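Local coordinates for protein peptidase S8 and S53, subtilisin, kexin, sedolisin (Mycobacterium smegmatis, PDB 4KG7) that acts as a mycosin, a subtilisin-like serine protease of the ESX-3 type VII secretion system, and probably cleaves peptide bonds through a charge-relay mechanism, at residues D100-G105 with S137-P142; G89-S94 with I131-N136; E31-S36 with A304-R309; A109-G114 with E288-V293. All coordinates share one frame; numbering follows the deposited sequence. Where two conformers were deposited one is given.

How the contacts relate
The four contacts show how distant parts of a subtilisin-like chain are joined around a probable active site. Contact 1 is the hub: it contains H104, which together with D73 and S319 makes up the predicted charge relay. Contact 2 lies about 10 Å from it, centre to centre, and F140 of contact 1 packs on I92 and E93. Contact 3, about 12 Å from contact 1 between centres, is tied to it by the C32-C101 disulfide and brings L305 to about 6 Å from the H104 side chain. Contact 4 uses the same helix as contact 1, and its strand 292-293 neighbours strand 301-306 of contact 3, with centres about 16 Å apart.

Contact 1 (D100-G105 with S137-P142); sequences DCDGHG and SPRFAP
The closest CA atoms are those of D102 and S137, 7.0 Å apart, where the loop leading into helix 104-113 passes a type I beta turn running from S137 to F140. Side chains bridge this gap, above all the carboxylate of D102, whose two oxygens do different work. OD2 of D102 receives a 2.7 Å hydrogen bond from OG of S137 on its syn lone pair. That hydroxyl oxygen also accepts the backbone N of R139, at 3.0 Å from OG of S137, in an ST turn, so a single serine shapes its own turn and grips the aspartate. OD1 of D102 faces the arginine instead. It stands 3.2 Å from NH1 of R139, over one face of the guanidinium and near its rim, with the two planar groups turned 72° apart; no N-H points at the oxygen, and the salt bridge rests on charge alone. A bend in the arginine chain (chi2 -67°) brings one face of the guanidinium round to OD1 of D102. Beside this pair, SG of C101 lies 4.0 Å from CG of R139 and 4.2 Å from CE1 of F140, meeting the ring obliquely. Behind the contact, OD1 of D100 takes two N-H groups on one face: an Asx turn through N of D102, extended to an Asx motif by N of G103, the N-cap residue of the helix. C101 is disulfide-bonded to C32, strand 140-142 pairs antiparallel with strand 26-28, and helix 104-113 starts at the probable charge-relay residue H104, hydrogen-bonded to D73 at the end of strand 68-73.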
loop_
_atom_site.group_PDB
_atom_site.type_symbol
_atom_site.label_atom_id
_atom_site.label_comp_id
_atom_site.label_asym_id
_atom_site.label_seq_id
_atom_site.Cartn_x
_atom_site.Cartn_y
_atom_site.Cartn_z
ATOM N N ASP A 100 -8.949 13.979 -2.860
ATOM C CA ASP A 100 -8.560 12.871 -3.703
ATOM C C ASP A 100 -9.156 13.050 -5.102
ATOM O O ASP A 100 -10.350 12.839 -5.300
ATOM C CB ASP A 100 -9.070 11.583 -3.058
ATOM C CG ASP A 100 -8.674 10.335 -3.827
ATOM O OD1 ASP A 100 -7.901 10.451 -4.811
ATOM O OD2 ASP A 100 -9.172 9.249 -3.465
ATOM N N CYS A 101 -8.301 13.395 -6.049
ATOM C CA CYS A 101 -8.698 13.640 -7.440
ATOM C C CYS A 101 -8.701 12.344 -8.261
ATOM O O CYS A 101 -9.070 12.344 -9.432
ATOM C CB CYS A 101 -7.717 14.678 -8.021
ATOM S SG CYS A 101 -7.954 15.323 -9.704
ATOM N N ASP A 102 -8.330 11.221 -7.638
ATOM C CA ASP A 102 -8.107 9.953 -8.351
ATOM C C ASP A 102 -9.036 8.835 -7.904
ATOM O O ASP A 102 -9.411 7.978 -8.688
ATOM C CB ASP A 102 -6.679 9.475 -8.111
ATOM C CG ASP A 102 -5.666 10.364 -8.762
ATOM O OD1 ASP A 102 -5.337 10.104 -9.936
ATOM O OD2 ASP A 102 -5.213 11.339 -8.128
ATOM N N GLY A 103 -9.375 8.816 -6.635
ATOM C CA GLY A 103 -10.240 7.788 -6.068
ATOM C C GLY A 103 -9.465 6.726 -5.304
ATOM O O GLY A 103 -10.037 5.948 -4.519
ATOM N N HIS A 104 -8.170 6.653 -5.570
ATOM C CA HIS A 104 -7.368 5.518 -5.135
ATOM C C HIS A 104 -7.099 5.537 -3.639
ATOM O O HIS A 104 -7.353 4.560 -2.906
ATOM C CB HIS A 104 -6.072 5.526 -5.929
ATOM C CG HIS A 104 -5.261 4.292 -5.759
ATOM N ND1 HIS A 104 -4.282 4.173 -4.803
ATOM C CD2 HIS A 104 -5.291 3.115 -6.420
ATOM C CE1 HIS A 104 -3.766 2.961 -4.859
ATOM N NE2 HIS A 104 -4.368 2.294 -5.822
ATOM N N GLY A 105 -6.629 6.686 -3.161
ATOM C CA GLY A 105 -6.381 6.869 -1.735
ATOM C C GLY A 105 -7.624 6.617 -0.895
ATOM O O GLY A 105 -7.569 6.039 0.195
ATOM N N SER A 137 -0.150 11.800 -7.758
ATOM C CA SER A 137 -1.382 11.720 -8.551
ATOM C C SER A 137 -0.986 11.736 -10.003
ATOM O O SER A 137 -0.288 12.652 -10.419
ATOM C CB SER A 137 -2.306 12.897 -8.291
ATOM O OG SER A 137 -3.339 12.904 -9.311
ATOM N N PRO A 138 -1.441 10.742 -10.779
ATOM C CA PRO A 138 -1.204 10.793 -12.230
ATOM C C PRO A 138 -2.017 11.830 -12.960
ATOM O O PRO A 138 -1.827 11.997 -14.189
ATOM C CB PRO A 138 -1.613 9.406 -12.706
ATOM C CG PRO A 138 -2.505 8.873 -11.690
ATOM C CD PRO A 138 -2.169 9.529 -10.374
ATOM N N ARG A 139 -2.916 12.521 -12.254
ATOM C CA ARG A 139 -3.687 13.600 -12.868
ATOM C C ARG A 139 -2.874 14.899 -12.966
ATOM O O ARG A 139 -3.352 15.879 -13.522
ATOM C CB ARG A 139 -4.965 13.883 -12.076
ATOM C CG ARG A 139 -5.918 12.706 -11.948
ATOM C CD ARG A 139 -6.519 12.328 -13.277
ATOM N NE ARG A 139 -7.291 11.100 -13.185
ATOM C CZ ARG A 139 -6.735 9.895 -13.089
ATOM N NH1 ARG A 139 -5.412 9.750 -13.088
ATOM N NH2 ARG A 139 -7.498 8.815 -13.014
ATOM N N PHE A 140 -1.671 14.906 -12.384
ATOM C CA PHE A 140 -0.829 16.105 -12.334
ATOM C C PHE A 140 0.534 15.843 -12.946
ATOM O O PHE A 140 1.025 14.713 -12.983
ATOM C CB PHE A 140 -0.640 16.573 -10.889
ATOM C CG PHE A 140 -1.876 17.134 -10.279
ATOM C CD1 PHE A 140 -2.904 16.296 -9.887
ATOM C CD2 PHE A 140 -2.022 18.507 -10.098
ATOM C CE1 PHE A 140 -4.062 16.800 -9.333
ATOM C CE2 PHE A 140 -3.183 19.007 -9.517
ATOM C CZ PHE A 140 -4.208 18.157 -9.159
ATOM N N ALA A 141 1.120 16.914 -13.447
ATOM C CA ALA A 141 2.469 16.894 -13.984
ATOM C C ALA A 141 3.115 18.237 -13.683
ATOM O O ALA A 141 2.425 19.197 -13.364
ATOM C CB ALA A 141 2.420 16.664 -15.480
ATOM N N PRO A 142 4.444 18.317 -13.805
ATOM C CA PRO A 142 5.106 19.607 -13.658
ATOM C C PRO A 142 4.534 20.677 -14.582
ATOM O O PRO A 142 4.223 20.409 -15.751
ATOM C CB PRO A 142 6.547 19.291 -14.037
ATOM C CG PRO A 142 6.728 17.874 -13.667
ATOM C CD PRO A 142 5.419 17.222 -13.997
#

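Contact 2 (G89-S94 with I131-N136); sequences GDYIES and ISIRQN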
loop_
_atom_site.group_PDB
_atom_site.type_symbol
_atom_site.label_atom_id
_atom_site.label_comp_id
_atom_site.label_asym_id
_atom_site.label_seq_id
_atom_site.Cartn_x
_atom_site.Cartn_y
_atom_site.Cartn_z
ATOM N N GLY A 89 -0.990 16.412 4.655
ATOM C CA GLY A 89 -0.339 17.272 3.691
ATOM C C GLY A 89 -0.280 16.718 2.278
ATOM O O GLY A 89 -0.877 15.691 1.966
ATOM N N ASP A 90 0.479 17.426 1.426
ATOM C CA ASP A 90 0.371 17.272 -0.021
ATOM C C ASP A 90 1.755 17.507 -0.654
ATOM O O ASP A 90 2.446 18.483 -0.332
ATOM C CB ASP A 90 -0.659 18.306 -0.507
ATOM C CG ASP A 90 -1.118 18.108 -1.945
ATOM O OD1 ASP A 90 -0.611 17.235 -2.662
ATOM O OD2 ASP A 90 -2.010 18.882 -2.373
ATOM N N TYR A 91 2.127 16.616 -1.568
ATOM C CA TYR A 91 3.382 16.692 -2.329
ATOM C C TYR A 91 3.090 17.019 -3.801
ATOM O O TYR A 91 4.014 17.025 -4.602
ATOM C CB TYR A 91 4.165 15.366 -2.230
ATOM C CG TYR A 91 4.762 15.230 -0.859
ATOM C CD1 TYR A 91 3.988 14.771 0.215
ATOM C CD2 TYR A 91 6.049 15.633 -0.606
ATOM C CE1 TYR A 91 4.524 14.682 1.499
ATOM C CE2 TYR A 91 6.589 15.550 0.665
ATOM C CZ TYR A 91 5.821 15.072 1.712
ATOM O OH TYR A 91 6.336 15.011 2.993
ATOM N N ILE A 92 1.834 17.344 -4.119
ATOM C CA ILE A 92 1.396 17.643 -5.505
ATOM C C ILE A 92 0.960 19.105 -5.598
ATOM O O ILE A 92 1.591 19.898 -6.295
ATOM C CB ILE A 92 0.285 16.689 -5.971
ATOM C CG1 ILE A 92 0.796 15.234 -6.024
ATOM C CG2 ILE A 92 -0.204 17.099 -7.341
ATOM C CD1 ILE A 92 1.822 14.928 -7.093
ATOM N N GLU A 93 -0.087 19.454 -4.856
ATOM C CA GLU A 93 -0.492 20.839 -4.668
ATOM C C GLU A 93 -0.175 21.237 -3.225
ATOM O O GLU A 93 0.738 20.671 -2.615
ATOM C CB GLU A 93 -1.976 21.022 -5.003
ATOM C CG GLU A 93 -2.379 20.590 -6.411
ATOM C CD GLU A 93 -3.846 20.814 -6.685
ATOM O OE1 GLU A 93 -4.686 20.166 -6.026
ATOM O OE2 GLU A 93 -4.175 21.640 -7.577
ATOM N N SER A 94 -0.951 22.170 -2.669
ATOM C CA SER A 94 -0.724 22.662 -1.305
ATOM C C SER A 94 -1.935 22.404 -0.421
ATOM O O SER A 94 -2.203 23.154 0.543
ATOM C CB SER A 94 -0.378 24.159 -1.327
ATOM O OG SER A 94 -1.387 24.919 -1.968
ATOM N N ILE A 131 -4.095 8.993 8.844
ATOM C CA ILE A 131 -3.490 10.256 8.373
ATOM C C ILE A 131 -3.324 10.126 6.867
ATOM O O ILE A 131 -2.702 9.150 6.383
ATOM C CB ILE A 131 -2.110 10.508 8.999
ATOM C CG1 ILE A 131 -2.215 10.636 10.510
ATOM C CG2 ILE A 131 -1.493 11.774 8.419
ATOM C CD1 ILE A 131 -0.880 10.481 11.197
ATOM N N SER A 132 -3.877 11.080 6.118
ATOM C CA SER A 132 -3.732 11.090 4.660
ATOM C C SER A 132 -2.649 12.057 4.196
ATOM O O SER A 132 -2.738 13.249 4.443
ATOM C CB SER A 132 -5.017 11.533 3.998
ATOM O OG SER A 132 -4.819 11.570 2.611
ATOM N N ILE A 133 -1.652 11.520 3.500
ATOM C CA ILE A 133 -0.578 12.313 2.887
ATOM C C ILE A 133 -0.695 12.085 1.385
ATOM O O ILE A 133 -0.529 10.952 0.901
ATOM C CB ILE A 133 0.817 11.852 3.363
ATOM C CG1 ILE A 133 0.949 12.051 4.875
ATOM C CG2 ILE A 133 1.919 12.618 2.648
ATOM C CD1 ILE A 133 2.190 11.390 5.449
ATOM N N ARG A 134 -1.016 13.122 0.634
ATOM C CA ARG A 134 -1.080 12.957 -0.806
ATOM C C ARG A 134 0.334 13.065 -1.364
ATOM O O ARG A 134 0.916 14.129 -1.439
ATOM C CB ARG A 134 -2.007 13.958 -1.536
ATOM C CG ARG A 134 -1.980 13.703 -3.049
ATOM C CD ARG A 134 -3.101 14.348 -3.826
ATOM N NE ARG A 134 -2.988 15.796 -3.885
ATOM C CZ ARG A 134 -3.792 16.566 -4.600
ATOM N NH1 ARG A 134 -4.723 16.025 -5.374
ATOM N NH2 ARG A 134 -3.634 17.888 -4.572
ATOM N N GLN A 135 0.878 11.928 -1.759
ATOM C CA GLN A 135 2.244 11.841 -2.261
ATOM C C GLN A 135 2.329 11.810 -3.765
ATOM O O GLN A 135 3.381 12.150 -4.331
ATOM C CB GLN A 135 2.948 10.622 -1.618
ATOM C CG GLN A 135 4.387 10.383 -2.044
ATOM C CD GLN A 135 4.514 9.485 -3.268
ATOM O OE1 GLN A 135 3.610 8.690 -3.585
ATOM N NE2 GLN A 135 5.619 9.622 -3.996
ATOM N N ASN A 136 1.251 11.411 -4.426
ATOM C CA ASN A 136 1.260 11.401 -5.886
ATOM C C ASN A 136 -0.099 11.427 -6.491
ATOM O O ASN A 136 -1.098 11.166 -5.824
ATOM C CB ASN A 136 2.058 10.222 -6.439
ATOM C CG ASN A 136 2.802 10.571 -7.757
ATOM O OD1 ASN A 136 2.562 11.609 -8.476
ATOM N ND2 ASN A 136 3.751 9.688 -8.086
HETATM O O HOH W 1 -6.391 17.959 -6.641
#
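The guanidinium of R134 lies with one face against I92, whose CB is 4.0 Å from NE of R134, while its edge is given over to two carboxylates. A bend at chi3 (70°) turns the otherwise extended chain side-on to D90, and the grip is two-pronged: NE of R134 donates to OD1 of D90 at 3.0 Å and NH2 of R134 to OD2 of D90 at 2.9 Å. NH2 of R134 also reaches OE1 of E93 at 2.9 Å, on the anti lone pair and nearly in the guanidinium plane. A water linking NH1 of R134 to OE1 of E93 completes this side. On the opposite face of the D90 carboxylate from NE, the backbone N of I92 donates to OD1 of D90 at 2.8 Å in an Asx turn, and T95 holds OD2; this salt-bridge network, buried at D90 and R134, thus fixes both the strand end and the loop that follows. Backbone bonds join the strands: N of R134 to O of G89 at 2.9 Å, and N of Y91 to O of R134 at 2.8 Å. The Y91 ring turns its edge to I133, CE1 to CG2 3.5 Å, while its hydroxyl binds O of T19. Strands 85-90 and 129-134 are parallel neighbours at one margin of the seven-stranded sheet, linked through helix 104-113 by the left-handed beta-alpha-beta crossover characteristic of the subtilisin fold.

Contact 3 (E31-S36 with A304-R309); sequences ECITTS and ALPSER
I33 and L305 meet at about a right angle, CG2 of the isoleucine touching CD2 of the leucine at 3.6 Å. I33 holds CG2 anti to its backbone nitrogen, which sends this short branch across to strand 301-306. The same methyl lies 4.0 Å from CD of P306, and here the side chain and the ring slide past each other in opposite directions. T35 approaches the leucine from a second direction: its CG2 is 3.8 Å from CD2 of L305, the two side chains being inclined to one another. One leucine methyl is therefore shared by two neighbours. With chi1 at 52°, the T35 hydroxyl is set apart from this apolar contact and hydrogen-bonds to S302. The backbones form a single antiparallel bridge, in which S36 and A304 are a hydrogen-bonded pair; by it the loop after strand 26-28 is tied to strand 301-306, the middle strand of the small antiparallel sheet that also holds 292-293 and 312-314 in this subtilisin-like protease. N of S36 donates to O of A304 at 2.9 Å with an N-H...O angle of 166°, and the donor stands tilted 30° from the carbonyl plane. CA of T35 adds a C-H...O contact to the same oxygen, 3.3 Å from O of A304. N295 fastens the loop further, its side-chain amide bonding N of T35 and O of I33, next to the disulfide cysteine C32. The side chain of L305 comes to about 6 Å from that of H104, a predicted charge-relay residue.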
loop_
_atom_site.group_PDB
_atom_site.type_symbol
_atom_site.label_atom_id
_atom_site.label_comp_id
_atom_site.label_asym_id
_atom_site.label_seq_id
_atom_site.Cartn_x
_atom_site.Cartn_y
_atom_site.Cartn_z
ATOM N N GLU A 31 -8.776 15.562 -15.960
ATOM C CA GLU A 31 -9.937 15.747 -15.102
ATOM C C GLU A 31 -9.896 14.766 -13.933
ATOM O O GLU A 31 -9.526 13.620 -14.104
ATOM C CB GLU A 31 -11.210 15.510 -15.926
ATOM C CG GLU A 31 -12.518 15.767 -15.203
ATOM C CD GLU A 31 -13.745 15.543 -16.086
ATOM O OE1 GLU A 31 -13.592 15.195 -17.278
ATOM O OE2 GLU A 31 -14.878 15.716 -15.579
ATOM N N CYS A 32 -10.323 15.215 -12.763
ATOM C CA CYS A 32 -10.464 14.300 -11.635
ATOM C C CYS A 32 -11.476 13.182 -11.918
ATOM O O CYS A 32 -12.409 13.324 -12.704
ATOM C CB CYS A 32 -10.912 15.035 -10.388
ATOM S SG CYS A 32 -9.754 16.275 -9.772
ATOM N N ILE A 33 -11.273 12.084 -11.210
ATOM C CA ILE A 33 -12.007 10.828 -11.335
ATOM C C ILE A 33 -12.612 10.520 -9.967
ATOM O O ILE A 33 -12.012 10.808 -8.925
ATOM C CB ILE A 33 -10.984 9.702 -11.711
ATOM C CG1 ILE A 33 -10.450 9.974 -13.114
ATOM C CG2 ILE A 33 -11.569 8.303 -11.644
ATOM C CD1 ILE A 33 -11.537 10.283 -14.082
ATOM N N THR A 34 -13.794 9.926 -9.973
ATOM C CA THR A 34 -14.363 9.291 -8.816
ATOM C C THR A 34 -14.670 7.832 -9.115
ATOM O O THR A 34 -14.973 7.479 -10.268
ATOM C CB THR A 34 -15.636 9.987 -8.337
ATOM O OG1 THR A 34 -16.621 10.000 -9.384
ATOM C CG2 THR A 34 -15.325 11.431 -7.918
ATOM N N THR A 35 -14.604 7.002 -8.079
ATOM C CA THR A 35 -15.008 5.597 -8.184
ATOM C C THR A 35 -16.532 5.460 -8.154
ATOM O O THR A 35 -17.219 6.274 -7.542
ATOM C CB THR A 35 -14.383 4.771 -7.045
ATOM O OG1 THR A 35 -14.662 5.392 -5.777
ATOM C CG2 THR A 35 -12.907 4.692 -7.205
ATOM N N SER A 36 -17.041 4.437 -8.819
ATOM C CA SER A 36 -18.463 4.296 -9.098
ATOM C C SER A 36 -18.907 2.862 -8.806
ATOM O O SER A 36 -18.097 1.987 -8.540
ATOM C CB SER A 36 -18.769 4.610 -10.605
ATOM O OG SER A 36 -18.322 5.915 -10.970
ATOM N N ALA A 304 -15.733 0.276 -8.783
ATOM C CA ALA A 304 -15.324 0.390 -10.185
ATOM C C ALA A 304 -14.672 1.715 -10.490
ATOM O O ALA A 304 -14.904 2.701 -9.803
ATOM C CB ALA A 304 -16.504 0.186 -11.124
ATOM N N LEU A 305 -13.905 1.706 -11.575
ATOM C CA LEU A 305 -13.304 2.887 -12.190
ATOM C C LEU A 305 -13.463 2.834 -13.679
ATOM O O LEU A 305 -13.556 1.760 -14.233
ATOM C CB LEU A 305 -11.806 2.874 -11.983
ATOM C CG LEU A 305 -11.343 3.370 -10.663
ATOM C CD1 LEU A 305 -9.922 2.866 -10.424
ATOM C CD2 LEU A 305 -11.406 4.883 -10.680
ATOM N N PRO A 306 -13.378 3.992 -14.343
ATOM C CA PRO A 306 -13.414 4.030 -15.792
ATOM C C PRO A 306 -12.125 3.516 -16.437
ATOM O O PRO A 306 -11.036 3.800 -15.946
ATOM C CB PRO A 306 -13.655 5.521 -16.107
ATOM C CG PRO A 306 -13.356 6.272 -14.865
ATOM C CD PRO A 306 -13.241 5.323 -13.720
ATOM N N SER A 307 -12.257 2.712 -17.487
ATOM C CA SER A 307 -11.104 2.268 -18.266
ATOM C C SER A 307 -11.230 2.925 -19.630
ATOM O O SER A 307 -11.694 4.070 -19.723
ATOM C CB SER A 307 -11.068 0.744 -18.362
ATOM O OG SER A 307 -12.075 0.256 -19.232
ATOM N N GLU A 308 -10.846 2.196 -20.676
ATOM C CA GLU A 308 -10.919 2.700 -22.039
ATOM C C GLU A 308 -12.347 3.057 -22.412
ATOM O O GLU A 308 -13.303 2.335 -22.077
ATOM C CB GLU A 308 -10.365 1.678 -23.049
ATOM C CG GLU A 308 -8.965 1.141 -22.720
ATOM C CD GLU A 308 -7.888 2.223 -22.644
ATOM O OE1 GLU A 308 -8.132 3.364 -23.099
ATOM O OE2 GLU A 308 -6.776 1.925 -22.139
ATOM N N ARG A 309 -12.470 4.188 -23.098
ATOM C CA ARG A 309 -13.743 4.700 -23.571
ATOM C C ARG A 309 -14.775 4.657 -22.466
ATOM O O ARG A 309 -15.929 4.326 -22.701
ATOM C CB ARG A 309 -14.205 3.926 -24.804
ATOM C CG ARG A 309 -13.339 4.183 -26.030
ATOM C CD ARG A 309 -13.969 3.595 -27.283
ATOM N NE ARG A 309 -14.058 2.142 -27.174
ATOM C CZ ARG A 309 -13.056 1.296 -27.413
ATOM N NH1 ARG A 309 -11.858 1.740 -27.796
ATOM N NH2 ARG A 309 -13.256 -0.011 -27.270
#

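Contact 4 (A109-G114 with E288-V293); sequences AGLIAG and ENIVSV
With CG beside its own backbone nitrogen (chi1 -70°) and the chain then extended (chi2 177°), L111 spreads its two methyls along I290 to S292, while S292 turns OG anti to its nitrogen (chi1 -172°) and so toward the helix. This is the helix of the subtilisin fold that begins at the probable charge-relay histidine, H104, seated here against the segment that enters strand 292-293. The side chains of L111 and I290 cross at about a right angle, CD1 of L111 being 4.0 Å from CG2 of I290. The other methyl, CD2 of L111, rests 3.6 Å from the carbonyl O of V291. Y320 touches both L111 and I290, and so covers the pair from helix 318-335. S292 hydrogen-bonds through OG to the carbonyl O of S107, one turn back on the helix, and is thereby held close to it. At G110, which bears only hydrogens on its alpha carbon, the CA atoms of G110 and V293 come to 5.2 Å. There CA of G110 sits 3.4 Å from OG of S292 and 3.8 Å from CG2 of V293.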
loop_
_atom_site.group_PDB
_atom_site.type_symbol
_atom_site.label_atom_id
_atom_site.label_comp_id
_atom_site.label_asym_id
_atom_site.label_seq_id
_atom_site.Cartn_x
_atom_site.Cartn_y
_atom_site.Cartn_z
ATOM N N ALA A 109 -7.932 3.871 1.919
ATOM C CA ALA A 109 -8.295 4.284 3.274
ATOM C C ALA A 109 -9.532 3.517 3.759
ATOM O O ALA A 109 -9.623 3.080 4.910
ATOM C CB ALA A 109 -8.541 5.790 3.295
ATOM N N GLY A 110 -10.513 3.353 2.876
ATOM C CA GLY A 110 -11.720 2.653 3.237
ATOM C C GLY A 110 -11.481 1.219 3.657
ATOM O O GLY A 110 -12.058 0.722 4.628
ATOM N N LEU A 111 -10.603 0.521 2.939
ATOM C CA LEU A 111 -10.305 -0.859 3.291
ATOM C C LEU A 111 -9.637 -0.949 4.654
ATOM O O LEU A 111 -9.846 -1.904 5.394
ATOM C CB LEU A 111 -9.436 -1.535 2.233
ATOM C CG LEU A 111 -10.119 -1.819 0.900
ATOM C CD1 LEU A 111 -9.071 -2.426 -0.027
ATOM C CD2 LEU A 111 -11.305 -2.742 1.047
ATOM N N ILE A 112 -8.776 0.029 4.958
ATOM C CA ILE A 112 -8.000 0.040 6.192
ATOM C C ILE A 112 -8.896 0.326 7.393
ATOM O O ILE A 112 -8.858 -0.401 8.359
ATOM C CB ILE A 112 -6.833 1.042 6.138
ATOM C CG1 ILE A 112 -5.867 0.620 5.033
ATOM C CG2 ILE A 112 -6.138 1.122 7.514
ATOM C CD1 ILE A 112 -4.786 1.635 4.736
ATOM N N ALA A 113 -9.695 1.388 7.323
ATOM C CA ALA A 113 -10.407 1.864 8.515
ATOM C C ALA A 113 -11.711 2.563 8.168
ATOM O O ALA A 113 -12.233 3.342 8.972
ATOM C CB ALA A 113 -9.515 2.796 9.298
ATOM N N GLY A 114 -12.322 2.209 7.040
ATOM C CA GLY A 114 -13.692 2.647 6.770
ATOM C C GLY A 114 -14.676 2.142 7.833
ATOM O O GLY A 114 -14.457 1.116 8.461
ATOM N N GLU A 288 -8.790 -8.557 -5.683
ATOM C CA GLU A 288 -9.722 -8.641 -6.822
ATOM C C GLU A 288 -11.137 -8.270 -6.411
ATOM O O GLU A 288 -11.580 -8.588 -5.325
ATOM C CB GLU A 288 -9.713 -10.042 -7.431
ATOM C CG GLU A 288 -8.361 -10.464 -7.940
ATOM C CD GLU A 288 -8.348 -11.825 -8.572
ATOM O OE1 GLU A 288 -9.422 -12.346 -9.016
ATOM O OE2 GLU A 288 -7.231 -12.403 -8.622
ATOM N N ASN A 289 -11.880 -7.645 -7.327
ATOM C CA ASN A 289 -13.302 -7.302 -7.093
ATOM C C ASN A 289 -13.490 -6.527 -5.794
ATOM O O ASN A 289 -14.403 -6.797 -5.002
ATOM C CB ASN A 289 -14.171 -8.548 -7.088
ATOM C CG ASN A 289 -14.024 -9.359 -8.363
ATOM O OD1 ASN A 289 -14.276 -8.845 -9.443
ATOM N ND2 ASN A 289 -13.502 -10.588 -8.243
ATOM N N ILE A 290 -12.642 -5.531 -5.611
ATOM C CA ILE A 290 -12.628 -4.783 -4.378
ATOM C C ILE A 290 -13.854 -3.866 -4.285
ATOM O O ILE A 290 -14.253 -3.259 -5.289
ATOM C CB ILE A 290 -11.305 -3.983 -4.303
ATOM C CG1 ILE A 290 -10.083 -4.933 -4.246
ATOM C CG2 ILE A 290 -11.371 -2.930 -3.222
ATOM C CD1 ILE A 290 -9.982 -5.754 -3.003
ATOM N N VAL A 291 -14.442 -3.788 -3.089
ATOM C CA VAL A 291 -15.493 -2.824 -2.744
ATOM C C VAL A 291 -14.975 -1.982 -1.591
ATOM O O VAL A 291 -14.491 -2.512 -0.593
ATOM C CB VAL A 291 -16.775 -3.534 -2.285
ATOM C CG1 VAL A 291 -17.806 -2.517 -1.831
ATOM C CG2 VAL A 291 -17.302 -4.434 -3.407
ATOM N N SER A 292 -15.052 -0.665 -1.750
ATOM C CA SER A 292 -14.628 0.223 -0.689
ATOM C C SER A 292 -15.387 1.546 -0.758
ATOM O O SER A 292 -16.501 1.613 -1.271
ATOM C CB SER A 292 -13.111 0.393 -0.779
ATOM O OG SER A 292 -12.613 1.098 0.339
ATOM N N VAL A 293 -14.820 2.579 -0.186
ATOM C CA VAL A 293 -15.483 3.871 -0.070
ATOM C C VAL A 293 -15.157 4.752 -1.278
ATOM O O VAL A 293 -14.034 4.747 -1.800
ATOM C CB VAL A 293 -15.012 4.533 1.249
ATOM C CG1 VAL A 293 -15.547 5.931 1.408
ATOM C CG2 VAL A 293 -15.343 3.640 2.461
#